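Local coordinates for bifunctional autolysin (PDB 6FXO), which hydrolyses peptidoglycan, probably cutting the glycan strands of the staphylococcal cell wall as a family 73 glycoside hydrolase, at residues 121-126 with 155-160; 143-148 with 162-167; 185-190 with 208-213; 194-199 with 239-244. All blocks are in the same frame, centred on the assembly; numbering follows the deposited sequence.

The four contacts form two pairs. Contacts 1 and 2 both use helix 158-166, and their centres are about 8 Å apart. They touch through Ala125 O and His144 ND1, which probably form a hydrogen bond. Contacts 3 and 4 have centres about 13 Å apart. Arg199 of contact 4 reaches the backbone of Asp213 in contact 3, and Tyr210 N pairs with Met198 O. Contacts 2 and 3 have centres about 24 Å apart and nearest atoms about 10 Å apart, with no touch. Contacts 1 and 4 lie on opposite sides of the chain's centre, about 35 Å apart between centres. Contact 4 packs helix 195-200 against strand 237-242. No ligand marks the active site here.

Contact 1: 121-126 with 155-160; sequences TSQLAK and DPLREG
Gln123 and Leu124 meet Pro156, Leu157 and Gly160 where the short helix 123-126 lies beside the start of helix 158-166. Ser122 sets up the first helix from the N-cap position. Its OG accepts a hydrogen bond from Ala125 N at 2.9 Å, with a bent N-H...O angle of 139°. Gln123 follows with the aliphatic part of its side chain. CG stands opposite the backbone N (chi1 -180°), and this carries it to Leu157. Gln123 CG lies 3.4 Å from Leu157 CD1 and 3.7 Å from Leu157 CD2, so it meets both methyls of the fork.

Leu124 reaches further in. Its CD1 methyl comes within 3.7 Å of Leu157 CD1. The same Leu124 CD1 lies 3.3 Å from Pro156 O and 3.4 Å from Leu157 O, pressed against the carbonyls at the start of the helix. Gly160 brings only backbone to this place, with its CA 4.2 Å from Leu124 CD1. Asn145 and Ala151 also pack on Leu124. Ala125 takes no part in the contact, but its carbonyl accepts a hydrogen bond from His144 ND1.

The contact thus joins two helix starts near the surface of the glucosaminidase region. Across it the chemistry is that of carbon against carbon and carbon against carbonyl oxygen. The pairing probably rests on dispersion and the burial of apolar carbon rather than on directional bonds.

Contact 2: 143-148 with 162-167; sequences YHNVFG and KYAKQA
Tyr143 lays its ring over the side chain of Lys165, which crosses below one face. Lys165 CG sits 3.3 Å from the ring centroid and only 2° off the ring normal, a centred CH-pi contact. Tyr143 is poorly ordered, so the fine detail of this centring is less sure. The lysine torsion explains the placement: CG is roughly anti to the backbone N (chi1 -155°), and the chain then bends at chi2. The ring also rests on the helix backbone, with Tyr143 CD2 3.4 Å from Lys165 CA.

Further in, Ala164 points at the loop. Its CB lies 4.3 Å from Tyr143 CB and 4.2 Å from Asn145 ND2. Asn145 OD1 accepts from Ile149 N, and ND2 bonds weakly to Gly160 O. The His144 side chain starts away from helix 158-166; it packs on Val172 and Ala175 of helix 172-180, and its ND1 is hydrogen-bonded to Ala125 O.

Loop 143-148 is thus packed on helix 158-166. Lysine meets the ring by methylene carbon: CG turns C-H groups, probably slightly positive at hydrogen, to the pi face.

Contact 3: 185-190 with 208-213; sequences NSYVKA and HQYATD
This is a surface cluster of three aromatic rings, in which Tyr187 lies between His208 and Tyr210. It ties the loop before helix 195-200 to the loop that follows that helix, so ring packing brings together the loops on either side of the helix in sequence. Tyr187 begins a type I beta turn that ends at Ala190.

The two faces of the Tyr187 ring are used differently. On one, His208 forms an offset stack, with centroids 4.7 Å apart and planes at 26°. His208 CE1 lies 3.5 Å above the ring plane of Tyr187, displaced toward the rim. On the opposite face, Tyr210 makes an edge-to-face contact. Its CD2 stands over the centre of the Tyr187 ring, 3.4 Å from Tyr187 CZ, and the planes meet at 60°.

Backbone carbonyls add to the contact. His208 O lies 3.4 Å from Tyr187 CE2. Ser186 O comes to the edge of the imidazole, 3.6 Å from His208 CE1 and near the ring plane. Two outside partners help place the outer rings: Gln192 OE1 is hydrogen-bonded to His208 ND1, and Trp216 stacks on Tyr210.

Between the two segments the grip is therefore aromatic. The Tyr210 edge directs C-H groups at the pi face of Tyr187, while the offset, tilted overlap with His208 provides dispersion. The carbonyl oxygens near Tyr187 CE2 and His208 CE1 probably add a weak electrostatic attraction to the C-H groups.

Contact 4: 194-199 with 239-244; sequences TLYKMR and DIPQYK
Thr194 and Asp239 face each other with CA atoms 7.4 Å apart, where the first turn of helix 195-200 comes up beside strand 237-242. Thr194 is the N-cap. Its OG1 accepts from Lys197 N at 3.2 Å, nearly straight at 165°. The chi1 of 49° tucks OG1 between the backbone N and the carbonyl carbon of Thr194, which turns it toward the N-H of Lys197. A water continues the link: it lies 2.6 Å from Thr194 OG1 and donates to Asp239 O.

Lys197, extended beyond CG, forms a salt bridge with Asp239, NZ to OD2 at 2.8 Å. The ammonium approaches from above the carboxylate, 55° out of its plane. Asn193 OD1 also holds NZ, and Arg66 is a second cationic partner of Asp239 OD2. Strand 237-242 runs parallel to strand 4-9, so a two-stranded sheet brings together parts near the two ends of the chain, and helix 195-200 packs beside it.

Tyr196 points at the strand too. Its CD1 packs 3.8 Å from Pro241 CG. Beyond the proline, Tyr243 approaches from the opposite direction and its OH donates to Tyr196 OH at 2.8 Å. Each hydroxyl lies at the other ring's edge, in its plane. Tyr196 OH is also hydrogen-bonded to Met49 O.

Contact 1: 121-126 with 155-160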
loop_
_atom_site.group_PDB
_atom_site.type_symbol
_atom_site.label_atom_id
_atom_site.label_comp_id
_atom_site.label_asym_id
_atom_site.label_seq_id
_atom_site.Cartn_x
_atom_site.Cartn_y
_atom_site.Cartn_z
ATOM N N THR A 121 15.322 3.617 10.543
ATOM C CA THR A 121 16.306 3.028 11.453
ATOM C C THR A 121 16.903 1.639 11.178
ATOM O O THR A 121 17.793 1.219 11.918
ATOM C CB THR A 121 15.810 3.163 12.900
ATOM O OG1 THR A 121 14.745 2.243 13.117
ATOM C CG2 THR A 121 15.333 4.576 13.210
ATOM N N SER A 122 16.430 0.943 10.126
ATOM C CA SER A 122 16.893 -0.390 9.729
ATOM C C SER A 122 18.350 -0.435 9.361
ATOM O O SER A 122 18.852 0.512 8.778
ATOM C CB SER A 122 16.076 -0.922 8.545
ATOM O OG SER A 122 16.739 -0.911 7.280
ATOM N N GLN A 123 19.032 -1.539 9.708
ATOM C CA GLN A 123 20.437 -1.645 9.375
ATOM C C GLN A 123 20.619 -1.644 7.854
ATOM O O GLN A 123 21.587 -1.094 7.334
ATOM C CB GLN A 123 21.048 -2.910 10.050
ATOM C CG GLN A 123 22.549 -3.219 9.839
ATOM C CD GLN A 123 23.541 -2.236 10.438
ATOM O OE1 GLN A 123 23.978 -2.345 11.584
ATOM N NE2 GLN A 123 23.890 -1.259 9.621
ATOM N N LEU A 124 19.646 -2.234 7.139
ATOM C CA LEU A 124 19.689 -2.288 5.687
ATOM C C LEU A 124 19.642 -0.896 5.033
ATOM O O LEU A 124 20.214 -0.692 3.976
ATOM C CB LEU A 124 18.481 -3.104 5.206
ATOM C CG LEU A 124 18.728 -4.181 4.152
ATOM C CD1 LEU A 124 19.673 -5.237 4.672
ATOM C CD2 LEU A 124 17.401 -4.826 3.782
ATOM N N ALA A 125 18.966 0.041 5.691
ATOM C CA ALA A 125 18.775 1.425 5.265
ATOM C C ALA A 125 19.855 2.260 5.845
ATOM O O ALA A 125 20.198 3.309 5.309
ATOM C CB ALA A 125 17.423 1.939 5.738
ATOM N N LYS A 126 20.362 1.806 6.980
ATOM C CA LYS A 126 21.436 2.503 7.676
ATOM C C LYS A 126 22.679 2.428 6.779
ATOM O O LYS A 126 23.600 3.238 6.902
ATOM C CB LYS A 126 21.720 1.841 9.041
ATOM C CG LYS A 126 20.991 2.509 10.207
ATOM C CD LYS A 126 21.562 2.126 11.578
ATOM C CE LYS A 126 20.814 2.799 12.714
ATOM N NZ LYS A 126 21.406 2.497 14.052
ATOM N N ASP A 155 19.973 -14.555 4.032
ATOM C CA ASP A 155 20.478 -13.618 5.024
ATOM C C ASP A 155 19.881 -12.248 4.788
ATOM O O ASP A 155 20.356 -11.494 3.949
ATOM C CB ASP A 155 22.012 -13.575 5.006
ATOM C CG ASP A 155 22.623 -14.308 6.182
ATOM O OD1 ASP A 155 22.885 -15.522 6.053
ATOM O OD2 ASP A 155 22.825 -13.671 7.235
ATOM N N PRO A 156 18.833 -11.902 5.540
ATOM C CA PRO A 156 18.223 -10.586 5.339
ATOM C C PRO A 156 19.171 -9.424 5.486
ATOM O O PRO A 156 18.950 -8.438 4.797
ATOM C CB PRO A 156 17.086 -10.560 6.357
ATOM C CG PRO A 156 16.725 -12.003 6.537
ATOM C CD PRO A 156 18.033 -12.741 6.451
ATOM N N LEU A 157 20.191 -9.484 6.355
ATOM C CA LEU A 157 21.079 -8.358 6.470
ATOM C C LEU A 157 22.158 -8.384 5.397
ATOM O O LEU A 157 22.121 -7.549 4.497
ATOM C CB LEU A 157 21.708 -8.226 7.863
ATOM C CG LEU A 157 22.564 -6.980 8.065
ATOM C CD1 LEU A 157 21.784 -5.740 7.675
ATOM C CD2 LEU A 157 23.014 -6.900 9.503
ATOM N N ARG A 158 23.111 -9.329 5.466
ATOM C CA ARG A 158 24.120 -9.310 4.417
ATOM C C ARG A 158 23.637 -9.592 3.007
ATOM O O ARG A 158 24.198 -9.032 2.071
ATOM C CB ARG A 158 25.340 -10.191 4.792
ATOM C CG ARG A 158 26.074 -9.792 6.099
ATOM C CD ARG A 158 27.186 -8.724 5.968
ATOM N NE ARG A 158 27.856 -8.438 7.258
ATOM C CZ ARG A 158 29.167 -8.433 7.434
ATOM N NH1 ARG A 158 29.981 -8.697 6.417
ATOM N NH2 ARG A 158 29.680 -8.173 8.633
ATOM N N GLU A 159 22.609 -10.446 2.825
ATOM C CA GLU A 159 22.190 -10.667 1.449
ATOM C C GLU A 159 21.609 -9.416 0.843
ATOM O O GLU A 159 21.775 -9.183 -0.349
ATOM C CB GLU A 159 21.180 -11.840 1.321
ATOM C CG GLU A 159 21.783 -13.231 1.147
ATOM C CD GLU A 159 21.526 -13.864 -0.230
ATOM O OE1 GLU A 159 22.352 -13.654 -1.145
ATOM O OE2 GLU A 159 20.516 -14.585 -0.371
ATOM N N GLY A 160 20.915 -8.604 1.665
ATOM C CA GLY A 160 20.342 -7.386 1.137
ATOM C C GLY A 160 21.407 -6.330 0.952
ATOM O O GLY A 160 21.321 -5.526 0.026
#

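Contact 2: 143-148 with 162-167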
loop_
_atom_site.group_PDB
_atom_site.type_symbol
_atom_site.label_atom_id
_atom_site.label_comp_id
_atom_site.label_asym_id
_atom_site.label_seq_id
_atom_site.Cartn_x
_atom_site.Cartn_y
_atom_site.Cartn_z
ATOM N N TYR A 143 26.584 0.845 1.671
ATOM C CA TYR A 143 25.647 0.694 0.561
ATOM C C TYR A 143 24.254 0.635 1.308
ATOM O O TYR A 143 24.248 0.259 2.470
ATOM C CB TYR A 143 26.082 -0.547 -0.268
ATOM C CG TYR A 143 27.444 -0.384 -0.939
ATOM C CD1 TYR A 143 28.636 -0.543 -0.227
ATOM C CD2 TYR A 143 27.553 -0.066 -2.288
ATOM C CE1 TYR A 143 29.875 -0.388 -0.830
ATOM C CE2 TYR A 143 28.789 0.087 -2.909
ATOM C CZ TYR A 143 29.952 -0.071 -2.174
ATOM O OH TYR A 143 31.182 0.094 -2.777
ATOM N N HIS A 144 23.110 1.010 0.668
ATOM C CA HIS A 144 21.749 1.023 1.269
ATOM C C HIS A 144 20.553 0.242 0.673
ATOM O O HIS A 144 20.586 -0.168 -0.477
ATOM C CB HIS A 144 21.340 2.503 1.335
ATOM C CG HIS A 144 22.287 3.366 2.075
ATOM N ND1 HIS A 144 22.060 3.749 3.392
ATOM C CD2 HIS A 144 23.467 3.922 1.706
ATOM C CE1 HIS A 144 23.081 4.500 3.785
ATOM N NE2 HIS A 144 23.938 4.618 2.800
ATOM N N ASN A 145 19.459 0.090 1.481
ATOM C CA ASN A 145 18.279 -0.628 1.029
ATOM C C ASN A 145 17.058 -0.148 1.724
ATOM O O ASN A 145 16.793 -0.580 2.849
ATOM C CB ASN A 145 18.386 -2.058 1.396
ATOM C CG ASN A 145 17.853 -2.926 0.337
ATOM O OD1 ASN A 145 16.697 -2.789 -0.109
ATOM N ND2 ASN A 145 18.602 -3.877 -0.053
ATOM N N VAL A 146 16.317 0.745 1.099
ATOM C CA VAL A 146 15.139 1.161 1.848
ATOM C C VAL A 146 13.881 0.323 1.570
ATOM O O VAL A 146 12.818 0.598 2.138
ATOM C CB VAL A 146 14.915 2.665 1.649
ATOM C CG1 VAL A 146 16.155 3.441 2.065
ATOM C CG2 VAL A 146 14.556 2.969 0.199
ATOM N N PHE A 147 13.978 -0.694 0.722
ATOM C CA PHE A 147 12.804 -1.512 0.407
ATOM C C PHE A 147 12.782 -3.026 0.732
ATOM O O PHE A 147 11.874 -3.716 0.285
ATOM C CB PHE A 147 12.378 -1.301 -1.058
ATOM C CG PHE A 147 11.573 -0.047 -1.287
ATOM C CD1 PHE A 147 12.145 1.062 -1.874
ATOM C CD2 PHE A 147 10.241 0.030 -0.896
ATOM C CE1 PHE A 147 11.410 2.225 -2.067
ATOM C CE2 PHE A 147 9.518 1.182 -1.089
ATOM C CZ PHE A 147 10.099 2.281 -1.671
ATOM N N GLY A 148 13.765 -3.536 1.473
ATOM C CA GLY A 148 13.796 -4.934 1.809
ATOM C C GLY A 148 14.074 -5.767 0.584
ATOM O O GLY A 148 13.746 -6.947 0.604
ATOM N N LYS A 162 24.261 -6.879 0.056
ATOM C CA LYS A 162 24.875 -7.466 -1.128
ATOM C C LYS A 162 24.204 -7.043 -2.421
ATOM O O LYS A 162 24.867 -6.898 -3.447
ATOM C CB LYS A 162 24.782 -8.999 -0.995
ATOM C CG LYS A 162 25.892 -9.829 -1.622
ATOM C CD LYS A 162 25.551 -11.319 -1.450
ATOM C CE LYS A 162 26.556 -12.277 -2.043
ATOM N NZ LYS A 162 26.132 -13.698 -1.871
ATOM N N TYR A 163 22.888 -6.838 -2.362
ATOM C CA TYR A 163 22.128 -6.435 -3.534
ATOM C C TYR A 163 22.360 -4.979 -3.751
ATOM O O TYR A 163 22.602 -4.524 -4.869
ATOM C CB TYR A 163 20.643 -6.707 -3.303
ATOM C CG TYR A 163 19.833 -6.728 -4.575
ATOM C CD1 TYR A 163 19.367 -7.919 -5.104
ATOM C CD2 TYR A 163 19.517 -5.554 -5.241
ATOM C CE1 TYR A 163 18.603 -7.944 -6.264
ATOM C CE2 TYR A 163 18.757 -5.563 -6.400
ATOM C CZ TYR A 163 18.299 -6.762 -6.910
ATOM O OH TYR A 163 17.539 -6.770 -8.053
ATOM N N ALA A 164 22.277 -4.246 -2.656
ATOM C CA ALA A 164 22.476 -2.817 -2.670
ATOM C C ALA A 164 23.873 -2.488 -3.100
ATOM O O ALA A 164 24.085 -1.477 -3.763
ATOM C CB ALA A 164 22.217 -2.252 -1.291
ATOM N N LYS A 165 24.841 -3.337 -2.720
ATOM C CA LYS A 165 26.198 -3.040 -3.133
ATOM C C LYS A 165 26.338 -3.224 -4.637
ATOM O O LYS A 165 27.020 -2.450 -5.305
ATOM C CB LYS A 165 27.196 -3.978 -2.406
ATOM C CG LYS A 165 28.625 -3.437 -2.270
ATOM C CD LYS A 165 29.685 -4.545 -2.410
ATOM C CE LYS A 165 31.070 -4.175 -1.905
ATOM N NZ LYS A 165 31.411 -4.876 -0.624
ATOM N N GLN A 166 25.663 -4.255 -5.160
ATOM C CA GLN A 166 25.679 -4.577 -6.582
ATOM C C GLN A 166 25.086 -3.579 -7.556
ATOM O O GLN A 166 25.551 -3.486 -8.691
ATOM C CB GLN A 166 24.975 -5.946 -6.821
ATOM C CG GLN A 166 25.845 -7.220 -6.954
ATOM C CD GLN A 166 26.426 -7.500 -8.337
ATOM O OE1 GLN A 166 25.721 -7.886 -9.274
ATOM N NE2 GLN A 166 27.747 -7.377 -8.455
ATOM N N ALA A 167 24.064 -2.832 -7.114
ATOM C CA ALA A 167 23.403 -1.840 -7.938
ATOM C C ALA A 167 23.858 -0.431 -7.689
ATOM O O ALA A 167 23.197 0.504 -8.130
ATOM C CB ALA A 167 21.900 -1.932 -7.734
#

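Contact 3: 185-190 with 208-213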
loop_
_atom_site.group_PDB
_atom_site.type_symbol
_atom_site.label_atom_id
_atom_site.label_comp_id
_atom_site.label_asym_id
_atom_site.label_seq_id
_atom_site.Cartn_x
_atom_site.Cartn_y
_atom_site.Cartn_z
ATOM N N ASN A 185 4.768 -3.799 -8.695
ATOM C CA ASN A 185 4.681 -4.487 -9.988
ATOM C C ASN A 185 3.689 -5.595 -9.913
ATOM O O ASN A 185 2.798 -5.728 -10.750
ATOM C CB ASN A 185 6.000 -5.120 -10.400
ATOM C CG ASN A 185 7.087 -4.161 -10.733
ATOM O OD1 ASN A 185 7.157 -3.660 -11.858
ATOM N ND2 ASN A 185 7.996 -3.884 -9.824
ATOM N N SER A 186 3.859 -6.390 -8.877
ATOM C CA SER A 186 3.016 -7.534 -8.604
ATOM C C SER A 186 1.595 -7.248 -8.223
ATOM O O SER A 186 0.743 -8.125 -8.377
ATOM C CB SER A 186 3.661 -8.442 -7.557
ATOM O OG SER A 186 3.906 -9.727 -8.106
ATOM N N TYR A 187 1.309 -6.046 -7.717
ATOM C CA TYR A 187 -0.081 -5.867 -7.381
ATOM C C TYR A 187 -0.712 -4.699 -8.072
ATOM O O TYR A 187 -1.688 -4.863 -8.802
ATOM C CB TYR A 187 -0.252 -5.835 -5.845
ATOM C CG TYR A 187 -0.428 -7.219 -5.249
ATOM C CD1 TYR A 187 0.660 -7.951 -4.787
ATOM C CD2 TYR A 187 -1.677 -7.802 -5.162
ATOM C CE1 TYR A 187 0.502 -9.227 -4.262
ATOM C CE2 TYR A 187 -1.851 -9.079 -4.643
ATOM C CZ TYR A 187 -0.759 -9.788 -4.189
ATOM O OH TYR A 187 -0.949 -11.048 -3.672
ATOM N N VAL A 188 -0.134 -3.527 -7.869
ATOM C CA VAL A 188 -0.628 -2.300 -8.469
ATOM C C VAL A 188 -0.583 -2.318 -9.999
ATOM O O VAL A 188 -1.460 -1.736 -10.629
ATOM C CB VAL A 188 0.221 -1.156 -7.822
ATOM C CG1 VAL A 188 -0.248 0.232 -8.256
ATOM C CG2 VAL A 188 0.195 -1.272 -6.298
ATOM N N LYS A 189 0.426 -2.989 -10.594
ATOM C CA LYS A 189 0.552 -3.085 -12.039
ATOM C C LYS A 189 -0.134 -4.211 -12.793
ATOM O O LYS A 189 -0.150 -4.227 -14.023
ATOM C CB LYS A 189 2.022 -2.817 -12.483
ATOM C CG LYS A 189 2.672 -1.499 -11.930
ATOM C CD LYS A 189 1.816 -0.204 -11.989
ATOM C CE LYS A 189 2.233 0.797 -13.062
ATOM N NZ LYS A 189 1.556 2.144 -12.952
ATOM N N ALA A 190 -0.733 -5.138 -12.035
ATOM C CA ALA A 190 -1.444 -6.305 -12.560
ATOM C C ALA A 190 -2.920 -6.003 -12.439
ATOM O O ALA A 190 -3.782 -6.873 -12.504
ATOM C CB ALA A 190 -1.104 -7.535 -11.742
ATOM N N HIS A 208 -6.228 -13.825 -6.969
ATOM C CA HIS A 208 -5.063 -13.025 -6.645
ATOM C C HIS A 208 -5.186 -12.087 -5.439
ATOM O O HIS A 208 -4.586 -11.005 -5.416
ATOM C CB HIS A 208 -4.547 -12.275 -7.883
ATOM C CG HIS A 208 -3.066 -12.134 -7.848
ATOM N ND1 HIS A 208 -2.455 -10.907 -7.690
ATOM C CD2 HIS A 208 -2.086 -13.074 -7.764
ATOM C CE1 HIS A 208 -1.150 -11.105 -7.506
ATOM N NE2 HIS A 208 -0.904 -12.408 -7.548
ATOM N N GLN A 209 -5.976 -12.486 -4.442
ATOM C CA GLN A 209 -6.130 -11.641 -3.272
ATOM C C GLN A 209 -4.954 -11.574 -2.300
ATOM O O GLN A 209 -4.299 -12.567 -2.015
ATOM C CB GLN A 209 -7.439 -11.952 -2.559
ATOM C CG GLN A 209 -8.589 -12.024 -3.543
ATOM C CD GLN A 209 -9.881 -12.319 -2.822
ATOM O OE1 GLN A 209 -9.926 -13.029 -1.810
ATOM N NE2 GLN A 209 -10.946 -11.813 -3.330
ATOM N N TYR A 210 -4.724 -10.380 -1.776
ATOM C CA TYR A 210 -3.651 -10.155 -0.839
ATOM C C TYR A 210 -3.657 -10.801 0.558
ATOM O O TYR A 210 -2.576 -11.029 1.030
ATOM C CB TYR A 210 -3.434 -8.645 -0.672
ATOM C CG TYR A 210 -2.002 -8.245 -0.408
ATOM C CD1 TYR A 210 -1.496 -8.206 0.886
ATOM C CD2 TYR A 210 -1.162 -7.864 -1.442
ATOM C CE1 TYR A 210 -0.204 -7.796 1.134
ATOM C CE2 TYR A 210 0.145 -7.455 -1.198
ATOM C CZ TYR A 210 0.619 -7.427 0.096
ATOM O OH TYR A 210 1.907 -7.033 0.381
ATOM N N ALA A 211 -4.816 -11.098 1.217
ATOM C CA ALA A 211 -4.752 -11.701 2.537
ATOM C C ALA A 211 -6.116 -12.185 2.951
ATOM O O ALA A 211 -7.120 -11.768 2.377
ATOM C CB ALA A 211 -4.238 -10.691 3.555
ATOM N N THR A 212 -6.152 -13.062 3.952
ATOM C CA THR A 212 -7.412 -13.587 4.419
ATOM C C THR A 212 -8.214 -12.655 5.294
ATOM O O THR A 212 -9.437 -12.727 5.297
ATOM C CB THR A 212 -7.229 -15.002 5.015
ATOM O OG1 THR A 212 -6.108 -15.034 5.917
ATOM C CG2 THR A 212 -7.041 -16.051 3.928
ATOM N N ASP A 213 -7.535 -11.773 6.031
ATOM C CA ASP A 213 -8.228 -10.829 6.911
ATOM C C ASP A 213 -9.186 -9.936 6.128
ATOM O O ASP A 213 -8.786 -9.258 5.197
ATOM C CB ASP A 213 -7.182 -9.896 7.495
ATOM C CG ASP A 213 -7.528 -9.291 8.822
ATOM O OD1 ASP A 213 -8.681 -8.810 8.974
ATOM O OD2 ASP A 213 -6.622 -9.195 9.671
#

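Contact 4: 194-199 with 239-244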
loop_
_atom_site.group_PDB
_atom_site.type_symbol
_atom_site.label_atom_id
_atom_site.label_comp_id
_atom_site.label_asym_id
_atom_site.label_seq_id
_atom_site.Cartn_x
_atom_site.Cartn_y
_atom_site.Cartn_z
ATOM N N THR A 194 -6.049 -0.461 -5.941
ATOM C CA THR A 194 -6.575 0.218 -4.773
ATOM C C THR A 194 -6.542 -0.847 -3.754
ATOM O O THR A 194 -6.636 -2.016 -4.128
ATOM C CB THR A 194 -8.030 0.605 -4.927
ATOM O OG1 THR A 194 -8.733 -0.556 -5.395
ATOM C CG2 THR A 194 -8.220 1.781 -5.812
ATOM N N LEU A 195 -6.475 -0.474 -2.492
ATOM C CA LEU A 195 -6.445 -1.535 -1.477
ATOM C C LEU A 195 -7.719 -2.483 -1.533
ATOM O O LEU A 195 -7.637 -3.585 -1.101
ATOM C CB LEU A 195 -6.267 -0.996 -0.017
ATOM C CG LEU A 195 -5.151 0.084 0.235
ATOM C CD1 LEU A 195 -5.410 0.867 1.449
ATOM C CD2 LEU A 195 -3.761 -0.511 0.261
ATOM N N TYR A 196 -8.828 -2.026 -2.050
ATOM C CA TYR A 196 -9.973 -2.847 -2.100
ATOM C C TYR A 196 -9.752 -3.940 -3.213
ATOM O O TYR A 196 -10.024 -5.112 -2.977
ATOM C CB TYR A 196 -11.210 -2.010 -2.446
ATOM C CG TYR A 196 -12.528 -2.724 -2.278
ATOM C CD1 TYR A 196 -13.064 -3.511 -3.303
ATOM C CD2 TYR A 196 -13.252 -2.616 -1.099
ATOM C CE1 TYR A 196 -14.289 -4.176 -3.143
ATOM C CE2 TYR A 196 -14.464 -3.266 -0.933
ATOM C CZ TYR A 196 -14.978 -4.041 -1.956
ATOM O OH TYR A 196 -16.175 -4.655 -1.767
ATOM N N LYS A 197 -9.242 -3.549 -4.394
ATOM C CA LYS A 197 -9.016 -4.496 -5.448
ATOM C C LYS A 197 -7.973 -5.496 -4.972
ATOM O O LYS A 197 -8.061 -6.680 -5.335
ATOM C CB LYS A 197 -8.580 -3.811 -6.756
ATOM C CG LYS A 197 -9.725 -3.045 -7.505
ATOM C CD LYS A 197 -9.109 -2.044 -8.542
ATOM C CE LYS A 197 -10.008 -1.383 -9.612
ATOM N NZ LYS A 197 -9.333 -0.265 -10.412
ATOM N N MET A 198 -7.012 -5.033 -4.145
ATOM C CA MET A 198 -5.990 -5.988 -3.674
ATOM C C MET A 198 -6.544 -7.045 -2.732
ATOM O O MET A 198 -6.007 -8.146 -2.710
ATOM C CB MET A 198 -4.756 -5.330 -3.035
ATOM C CG MET A 198 -4.160 -4.261 -3.849
ATOM S SD MET A 198 -2.840 -3.442 -2.962
ATOM C CE MET A 198 -2.277 -2.338 -4.188
ATOM N N ARG A 199 -7.600 -6.693 -2.007
ATOM C CA ARG A 199 -8.228 -7.584 -1.079
ATOM C C ARG A 199 -9.305 -8.481 -1.652
ATOM O O ARG A 199 -9.204 -9.691 -1.460
ATOM C CB ARG A 199 -8.830 -6.842 0.157
ATOM C CG ARG A 199 -9.553 -7.787 1.213
ATOM C CD ARG A 199 -8.590 -8.884 1.800
ATOM N NE ARG A 199 -9.270 -9.818 2.680
ATOM C CZ ARG A 199 -10.160 -10.720 2.312
ATOM N NH1 ARG A 199 -10.497 -10.839 1.020
ATOM N NH2 ARG A 199 -10.734 -11.492 3.219
ATOM N N ASP A 239 -11.465 5.192 -6.794
ATOM C CA ASP A 239 -12.152 4.200 -7.651
ATOM C C ASP A 239 -12.935 3.269 -6.772
ATOM O O ASP A 239 -12.342 2.433 -6.113
ATOM C CB ASP A 239 -11.051 3.372 -8.355
ATOM C CG ASP A 239 -11.423 2.509 -9.553
ATOM O OD1 ASP A 239 -12.549 1.961 -9.570
ATOM O OD2 ASP A 239 -10.539 2.272 -10.408
ATOM N N ILE A 240 -14.257 3.412 -6.782
ATOM C CA ILE A 240 -15.204 2.667 -6.026
ATOM C C ILE A 240 -16.085 1.645 -6.785
ATOM O O ILE A 240 -16.860 1.997 -7.671
ATOM C CB ILE A 240 -16.067 3.723 -5.264
ATOM C CG1 ILE A 240 -15.161 4.742 -4.504
ATOM C CG2 ILE A 240 -17.043 3.061 -4.300
ATOM C CD1 ILE A 240 -15.933 5.941 -3.899
ATOM N N PRO A 241 -15.897 0.365 -6.499
ATOM C CA PRO A 241 -16.714 -0.672 -7.153
ATOM C C PRO A 241 -18.178 -0.506 -6.765
ATOM O O PRO A 241 -18.413 -0.145 -5.611
ATOM C CB PRO A 241 -16.176 -1.984 -6.563
ATOM C CG PRO A 241 -14.775 -1.654 -6.100
ATOM C CD PRO A 241 -14.874 -0.229 -5.603
ATOM N N GLN A 242 -19.166 -0.771 -7.639
ATOM C CA GLN A 242 -20.523 -0.581 -7.135
ATOM C C GLN A 242 -21.310 -1.862 -7.333
ATOM O O GLN A 242 -21.155 -2.525 -8.356
ATOM C CB GLN A 242 -21.249 0.575 -7.845
ATOM C CG GLN A 242 -20.743 1.978 -7.526
ATOM C CD GLN A 242 -21.862 2.994 -7.611
ATOM O OE1 GLN A 242 -22.330 3.352 -8.693
ATOM N NE2 GLN A 242 -22.269 3.540 -6.468
ATOM N N TYR A 243 -22.142 -2.213 -6.348
ATOM C CA TYR A 243 -22.944 -3.426 -6.460
ATOM C C TYR A 243 -24.403 -3.002 -6.373
ATOM O O TYR A 243 -24.720 -2.134 -5.559
ATOM C CB TYR A 243 -22.629 -4.405 -5.295
ATOM C CG TYR A 243 -21.165 -4.738 -5.036
ATOM C CD1 TYR A 243 -20.490 -5.656 -5.820
ATOM C CD2 TYR A 243 -20.477 -4.151 -3.982
ATOM C CE1 TYR A 243 -19.169 -5.988 -5.567
ATOM C CE2 TYR A 243 -19.145 -4.480 -3.712
ATOM C CZ TYR A 243 -18.505 -5.396 -4.502
ATOM O OH TYR A 243 -17.228 -5.724 -4.169
ATOM N N LYS A 244 -25.290 -3.606 -7.184
ATOM C CA LYS A 244 -26.709 -3.219 -7.124
ATOM C C LYS A 244 -27.687 -4.323 -7.561
ATOM O O LYS A 244 -27.633 -5.416 -6.955
ATOM C CB LYS A 244 -26.961 -1.913 -7.921
ATOM C CG LYS A 244 -26.757 -0.640 -7.093
ATOM C CD LYS A 244 -27.692 0.521 -7.452
ATOM C CE LYS A 244 -27.380 1.729 -6.590
ATOM N NZ LYS A 244 -28.255 2.901 -6.880
ATOM O OXT LYS A 244 -28.499 -4.088 -8.484
HETATM O O HOH W 1 -11.240 0.000 -5.505
#